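Local coordinates for putative aldehyde dehydrogenase (PDB 4YWE), which probably oxidises aldehydes to carboxylic acids with NAD or NADP as electron acceptor, at residues A115-F120 and P160-G165; D350-A355 and R377-S382. All coordinates share one frame; numbering follows the deposited sequence.

Interaction 1. Residues A115-F120 and P160-G165; sequences ARYFEF and PMQIFG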
loop_
_atom_site.group_PDB
_atom_site.type_symbol
_atom_site.label_atom_id
_atom_site.label_comp_id
_atom_site.label_asym_id
_atom_site.label_seq_id
_atom_site.Cartn_x
_atom_site.Cartn_y
_atom_site.Cartn_z
ATOM N N ALA A 115 -18.270 -16.374 -11.570
ATOM C CA ALA A 115 -17.503 -15.859 -12.696
ATOM C C ALA A 115 -16.824 -14.541 -12.334
ATOM O O ALA A 115 -15.729 -14.242 -12.812
ATOM C CB ALA A 115 -18.400 -15.677 -13.910
ATOM N N ARG A 116 -17.479 -13.756 -11.484
ATOM C CA ARG A 116 -16.949 -12.463 -11.074
ATOM C C ARG A 116 -15.744 -12.647 -10.155
ATOM O O ARG A 116 -14.769 -11.900 -10.243
ATOM C CB ARG A 116 -18.037 -11.630 -10.385
ATOM C CG ARG A 116 -17.562 -10.286 -9.847
ATOM C CD ARG A 116 -16.822 -9.473 -10.905
ATOM N NE ARG A 116 -16.291 -8.228 -10.355
ATOM C CZ ARG A 116 -15.268 -7.553 -10.872
ATOM N NH1 ARG A 116 -14.649 -8.004 -11.954
ATOM N NH2 ARG A 116 -14.859 -6.430 -10.299
ATOM N N TYR A 117 -15.813 -13.647 -9.281
ATOM C CA TYR A 117 -14.684 -13.981 -8.417
ATOM C C TYR A 117 -13.436 -14.294 -9.235
ATOM O O TYR A 117 -12.356 -13.761 -8.971
ATOM C CB TYR A 117 -15.020 -15.170 -7.515
ATOM C CG TYR A 117 -15.756 -14.795 -6.250
ATOM C CD1 TYR A 117 -15.198 -13.907 -5.339
ATOM C CD2 TYR A 117 -16.997 -15.343 -5.955
ATOM C CE1 TYR A 117 -15.864 -13.561 -4.180
ATOM C CE2 TYR A 117 -17.668 -15.008 -4.794
ATOM C CZ TYR A 117 -17.097 -14.117 -3.912
ATOM O OH TYR A 117 -17.761 -13.779 -2.757
ATOM N N PHE A 118 -13.593 -15.160 -10.233
ATOM C CA PHE A 118 -12.473 -15.572 -11.069
ATOM C C PHE A 118 -11.965 -14.414 -11.923
ATOM O O PHE A 118 -10.763 -14.275 -12.132
ATOM C CB PHE A 118 -12.876 -16.757 -11.951
ATOM C CG PHE A 118 -13.069 -18.038 -11.188
ATOM C CD1 PHE A 118 -12.265 -18.338 -10.102
ATOM C CD2 PHE A 118 -14.059 -18.934 -11.551
ATOM C CE1 PHE A 118 -12.439 -19.514 -9.394
ATOM C CE2 PHE A 118 -14.238 -20.113 -10.847
ATOM C CZ PHE A 118 -13.428 -20.401 -9.766
ATOM N N GLU A 119 -12.883 -13.581 -12.401
ATOM C CA GLU A 119 -12.517 -12.407 -13.190
ATOM C C GLU A 119 -11.704 -11.414 -12.364
ATOM O O GLU A 119 -10.681 -10.897 -12.820
ATOM C CB GLU A 119 -13.767 -11.717 -13.740
ATOM C CG GLU A 119 -13.473 -10.474 -14.562
ATOM C CD GLU A 119 -14.731 -9.722 -14.954
ATOM O OE1 GLU A 119 -15.610 -9.534 -14.086
ATOM O OE2 GLU A 119 -14.840 -9.321 -16.131
ATOM N N PHE A 120 -12.171 -11.152 -11.148
ATOM C CA PHE A 120 -11.526 -10.194 -10.258
ATOM C C PHE A 120 -10.120 -10.648 -9.885
ATOM O O PHE A 120 -9.161 -9.887 -10.002
ATOM C CB PHE A 120 -12.370 -9.988 -8.996
ATOM C CG PHE A 120 -11.771 -9.021 -8.010
ATOM C CD1 PHE A 120 -11.919 -7.654 -8.182
ATOM C CD2 PHE A 120 -11.073 -9.479 -6.906
ATOM C CE1 PHE A 120 -11.375 -6.763 -7.275
ATOM C CE2 PHE A 120 -10.526 -8.594 -5.994
ATOM C CZ PHE A 120 -10.676 -7.235 -6.179
ATOM N N PRO A 160 -22.430 -23.251 -2.597
ATOM C CA PRO A 160 -21.317 -24.049 -3.126
ATOM C C PRO A 160 -20.426 -23.284 -4.101
ATOM O O PRO A 160 -19.217 -23.229 -3.891
ATOM C CB PRO A 160 -22.027 -25.205 -3.833
ATOM C CG PRO A 160 -23.309 -25.353 -3.094
ATOM C CD PRO A 160 -23.720 -23.951 -2.744
ATOM N N MET A 161 -21.012 -22.694 -5.138
ATOM C CA MET A 161 -20.235 -21.989 -6.153
ATOM C C MET A 161 -19.616 -20.693 -5.635
ATOM O O MET A 161 -18.444 -20.420 -5.887
ATOM C CB MET A 161 -21.103 -21.682 -7.374
ATOM C CG MET A 161 -21.322 -22.861 -8.302
ATOM S SD MET A 161 -22.167 -22.377 -9.820
ATOM C CE MET A 161 -23.712 -21.751 -9.162
ATOM N N GLN A 162 -20.403 -19.892 -4.925
ATOM C CA GLN A 162 -19.938 -18.584 -4.469
ATOM C C GLN A 162 -18.760 -18.697 -3.508
ATOM O O GLN A 162 -17.776 -17.969 -3.630
ATOM C CB GLN A 162 -21.075 -17.810 -3.802
ATOM C CG GLN A 162 -22.107 -17.258 -4.766
ATOM C CD GLN A 162 -22.486 -15.827 -4.436
ATOM O OE1 GLN A 162 -21.624 -15.002 -4.131
ATOM N NE2 GLN A 162 -23.778 -15.528 -4.486
ATOM N N ILE A 163 -18.867 -19.617 -2.558
ATOM C CA ILE A 163 -17.833 -19.794 -1.548
ATOM C C ILE A 163 -16.616 -20.495 -2.151
ATOM O O ILE A 163 -15.478 -20.206 -1.778
ATOM C CB ILE A 163 -18.398 -20.549 -0.334
ATOM C CG1 ILE A 163 -19.525 -19.723 0.289
ATOM C CG2 ILE A 163 -17.310 -20.820 0.694
ATOM C CD1 ILE A 163 -20.366 -20.469 1.284
ATOM N N PHE A 164 -16.857 -21.401 -3.094
ATOM C CA PHE A 164 -15.773 -22.007 -3.863
ATOM C C PHE A 164 -15.001 -20.917 -4.593
ATOM O O PHE A 164 -13.773 -20.908 -4.601
ATOM C CB PHE A 164 -16.318 -23.035 -4.859
ATOM C CG PHE A 164 -15.256 -23.736 -5.663
ATOM C CD1 PHE A 164 -14.827 -23.220 -6.876
ATOM C CD2 PHE A 164 -14.703 -24.924 -5.216
ATOM C CE1 PHE A 164 -13.855 -23.868 -7.618
ATOM C CE2 PHE A 164 -13.732 -25.577 -5.954
ATOM C CZ PHE A 164 -13.309 -25.048 -7.157
ATOM N N GLY A 165 -15.738 -19.989 -5.195
ATOM C CA GLY A 165 -15.142 -18.909 -5.959
ATOM C C GLY A 165 -14.275 -17.963 -5.154
ATOM O O GLY A 165 -13.210 -17.551 -5.611
HETATM O O HOH W 1 -20.132 -14.180 -2.374
#

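Interaction 2. Residues D350-A355 and R377-S382; sequences DGIPMA and RDVPPS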
loop_
_atom_site.group_PDB
_atom_site.type_symbol
_atom_site.label_atom_id
_atom_site.label_comp_id
_atom_site.label_asym_id
_atom_site.label_seq_id
_atom_site.Cartn_x
_atom_site.Cartn_y
_atom_site.Cartn_z
ATOM N N ASP A 350 -43.062 -19.400 24.351
ATOM C CA ASP A 350 -42.632 -18.334 25.250
ATOM C C ASP A 350 -43.430 -17.052 25.029
ATOM O O ASP A 350 -43.159 -16.029 25.655
ATOM C CB ASP A 350 -41.137 -18.059 25.072
ATOM C CG ASP A 350 -40.280 -19.262 25.416
ATOM O OD1 ASP A 350 -40.704 -20.069 26.268
ATOM O OD2 ASP A 350 -39.184 -19.400 24.834
ATOM N N GLY A 351 -44.410 -17.111 24.136
ATOM C CA GLY A 351 -45.303 -15.989 23.912
ATOM C C GLY A 351 -44.790 -14.923 22.961
ATOM O O GLY A 351 -45.234 -13.776 23.011
ATOM N N ILE A 352 -43.852 -15.294 22.096
ATOM C CA ILE A 352 -43.366 -14.371 21.078
ATOM C C ILE A 352 -44.324 -14.391 19.894
ATOM O O ILE A 352 -44.464 -15.413 19.221
ATOM C CB ILE A 352 -41.936 -14.714 20.635
ATOM C CG1 ILE A 352 -40.983 -14.683 21.831
ATOM C CG2 ILE A 352 -41.473 -13.742 19.563
ATOM C CD1 ILE A 352 -39.550 -15.012 21.477
ATOM N N PRO A 353 -44.991 -13.257 19.636
ATOM C CA PRO A 353 -45.996 -13.179 18.572
ATOM C C PRO A 353 -45.389 -13.292 17.177
ATOM O O PRO A 353 -44.400 -12.624 16.878
ATOM C CB PRO A 353 -46.620 -11.788 18.772
ATOM C CG PRO A 353 -46.178 -11.339 20.134
ATOM C CD PRO A 353 -44.848 -11.978 20.350
ATOM N N MET A 354 -45.976 -14.138 16.339
ATOM C CA MET A 354 -45.592 -14.193 14.937
ATOM C C MET A 354 -46.446 -13.203 14.154
ATOM O O MET A 354 -47.621 -13.457 13.890
ATOM C CB MET A 354 -45.748 -15.608 14.376
ATOM C CG MET A 354 -45.404 -15.728 12.901
ATOM S SD MET A 354 -45.465 -17.428 12.304
ATOM C CE MET A 354 -44.078 -18.145 13.183
ATOM N N ALA A 355 -45.848 -12.068 13.803
ATOM C CA ALA A 355 -46.566 -10.990 13.131
ATOM C C ALA A 355 -47.117 -11.436 11.782
ATOM O O ALA A 355 -48.240 -11.093 11.420
ATOM C CB ALA A 355 -45.657 -9.781 12.955
ATOM N N ARG A 377 -42.219 -10.591 16.314
ATOM C CA ARG A 377 -42.071 -9.257 16.880
ATOM C C ARG A 377 -41.904 -9.292 18.393
ATOM O O ARG A 377 -42.182 -10.306 19.033
ATOM C CB ARG A 377 -43.280 -8.393 16.518
ATOM C CG ARG A 377 -44.611 -8.994 16.946
ATOM C CD ARG A 377 -45.725 -7.968 16.864
ATOM N NE ARG A 377 -45.447 -6.814 17.711
ATOM C CZ ARG A 377 -45.944 -5.600 17.504
ATOM N NH1 ARG A 377 -46.745 -5.378 16.472
ATOM N NH2 ARG A 377 -45.636 -4.608 18.327
ATOM N N ASP A 378 -41.449 -8.171 18.950
ATOM C CA ASP A 378 -41.279 -8.009 20.392
ATOM C C ASP A 378 -40.357 -9.079 20.962
ATOM O O ASP A 378 -40.525 -9.517 22.099
ATOM C CB ASP A 378 -42.637 -8.047 21.099
ATOM C CG ASP A 378 -43.620 -7.046 20.523
ATOM O OD1 ASP A 378 -43.217 -5.892 20.267
ATOM O OD2 ASP A 378 -44.794 -7.417 20.315
ATOM N N VAL A 379 -39.386 -9.498 20.157
ATOM C CA VAL A 379 -38.448 -10.537 20.555
ATOM C C VAL A 379 -37.512 -10.020 21.639
ATOM O O VAL A 379 -36.801 -9.037 21.430
ATOM C CB VAL A 379 -37.643 -11.047 19.348
ATOM C CG1 VAL A 379 -36.679 -12.140 19.779
ATOM C CG2 VAL A 379 -38.579 -11.551 18.256
ATOM N N PRO A 380 -37.511 -10.681 22.806
ATOM C CA PRO A 380 -36.560 -10.331 23.865
ATOM C C PRO A 380 -35.124 -10.495 23.385
ATOM O O PRO A 380 -34.806 -11.515 22.776
ATOM C CB PRO A 380 -36.886 -11.329 24.982
ATOM C CG PRO A 380 -38.286 -11.777 24.704
ATOM C CD PRO A 380 -38.413 -11.772 23.208
ATOM N N PRO A 381 -34.270 -9.494 23.642
ATOM C CA PRO A 381 -32.873 -9.523 23.198
ATOM C C PRO A 381 -32.119 -10.745 23.715
ATOM O O PRO A 381 -31.264 -11.287 23.015
ATOM C CB PRO A 381 -32.288 -8.237 23.791
ATOM C CG PRO A 381 -33.466 -7.343 23.997
ATOM C CD PRO A 381 -34.601 -8.249 24.355
ATOM N N SER A 382 -32.449 -11.173 24.929
ATOM C CA SER A 382 -31.747 -12.278 25.570
ATOM C C SER A 382 -32.329 -13.633 25.183
ATOM O O SER A 382 -31.789 -14.674 25.553
ATOM C CB SER A 382 -31.782 -12.115 27.091
ATOM O OG SER A 382 -33.116 -12.113 27.566
#

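Interaction 1. Residues A115-F120 and P160-G165
The Y117 ring lies obliquely against the backbone of helix 160-174. Y117 CE2 comes 3.2 Å from Q162 O, and Y117 CG 3.7 Å from G165 C. G165 has no side chain, so the ring and CB of Y117 settle directly on the helix, with Y117 CB 3.5 Å from G165 O. Y117 CG stands anti to its carbonyl carbon (chi1 -84°), which carries the ring across to the neighbouring helix. The Q162 side chain crosses the ring at about a right angle, with amide and ring planes 53° apart, and its NE2 is hydrogen-bonded to D110 OD1. A water lies in the ring plane at the edge, near Y117 OH and Q162 OE1, but both separations are implausibly short and the bridge is doubtful. On the other flank F118 and F164 meet edge to edge, F118 CZ 4.1 Å from F164 CE1, each atom near the plane of the opposing ring. Beyond F164 lies helix 188-200, while L81 of helix 71-87 touches F118. The two helical segments run nearly parallel, 11° apart with axes 9.1 Å from each other. Helix 160-174 links strands 139-155 and 177-182, which pair in parallel: a beta-alpha-beta crossover of the Rossmann-like, cofactor-binding domain of aldehyde dehydrogenases, against which helix 104-124 packs.

Interaction 2. Residues D350-A355 and R377-S382
I352 and P353 pack tightly on R377, where I352 CG2 sits 3.5 Å and P353 CD 3.4 Å from R377 O. P353 CB also lies against R377 CG, and a backbone hydrogen bond runs from R377 N to P353 O (3.0 Å). The same I352 CG2 touches V379 CG2 at 3.9 Å. Anti to its carbonyl carbon, CG1 of I352 extends the other branch until I352 CD1 meets P380 CD tip to tip, 3.8 Å away. I352 and V379 are buried, and V379 also packs on strand 394-400.

The outer side is looser. A355 CB rests 4.2 Å from R377 CG, and exposed D378 brings OD2 only to 4.2 Å from P353 CG. R377 places CG between its N and carbonyl carbon (chi1 56°), then bends at chi3, so that R377 NE reaches D378 OD2 in a 2.8 Å salt bridge, above the carboxylate plane. E304 takes R377 NH2 in a second salt bridge, and Y303 OH is hydrogen-bonded to D378 OD1.

G351, at positive phi, ends helix 334-349 in a Schellman motif. The contact lies at the end of the antiparallel pair 354-360 and 374-376, where the chain enters the first strand and leaves the second, in the mixed sheet of the aldehyde dehydrogenase catalytic domain.

Overall arrangement
Interactions 1 and 2 lie in different parts of the subunit, one completed along the chain before the other starts. Their centres are 38 Å apart and their nearest atoms about 26 Å, so neither touches the other. Interaction 1 is the inner one, its centre 11 Å from the centre of the chain against 28 Å for interaction 2. The side chain of Y117 lies about 9 Å from that of E256, the predicted active site, and helix 104-124 also reaches the second subunit, through salt bridges of R116 and E119 to D126 and R76 of that subunit. Interaction 2 meets no other chain of the assembly; its D350 belongs, with D346, to a calcium site seen for this protein but not occupied in this chain.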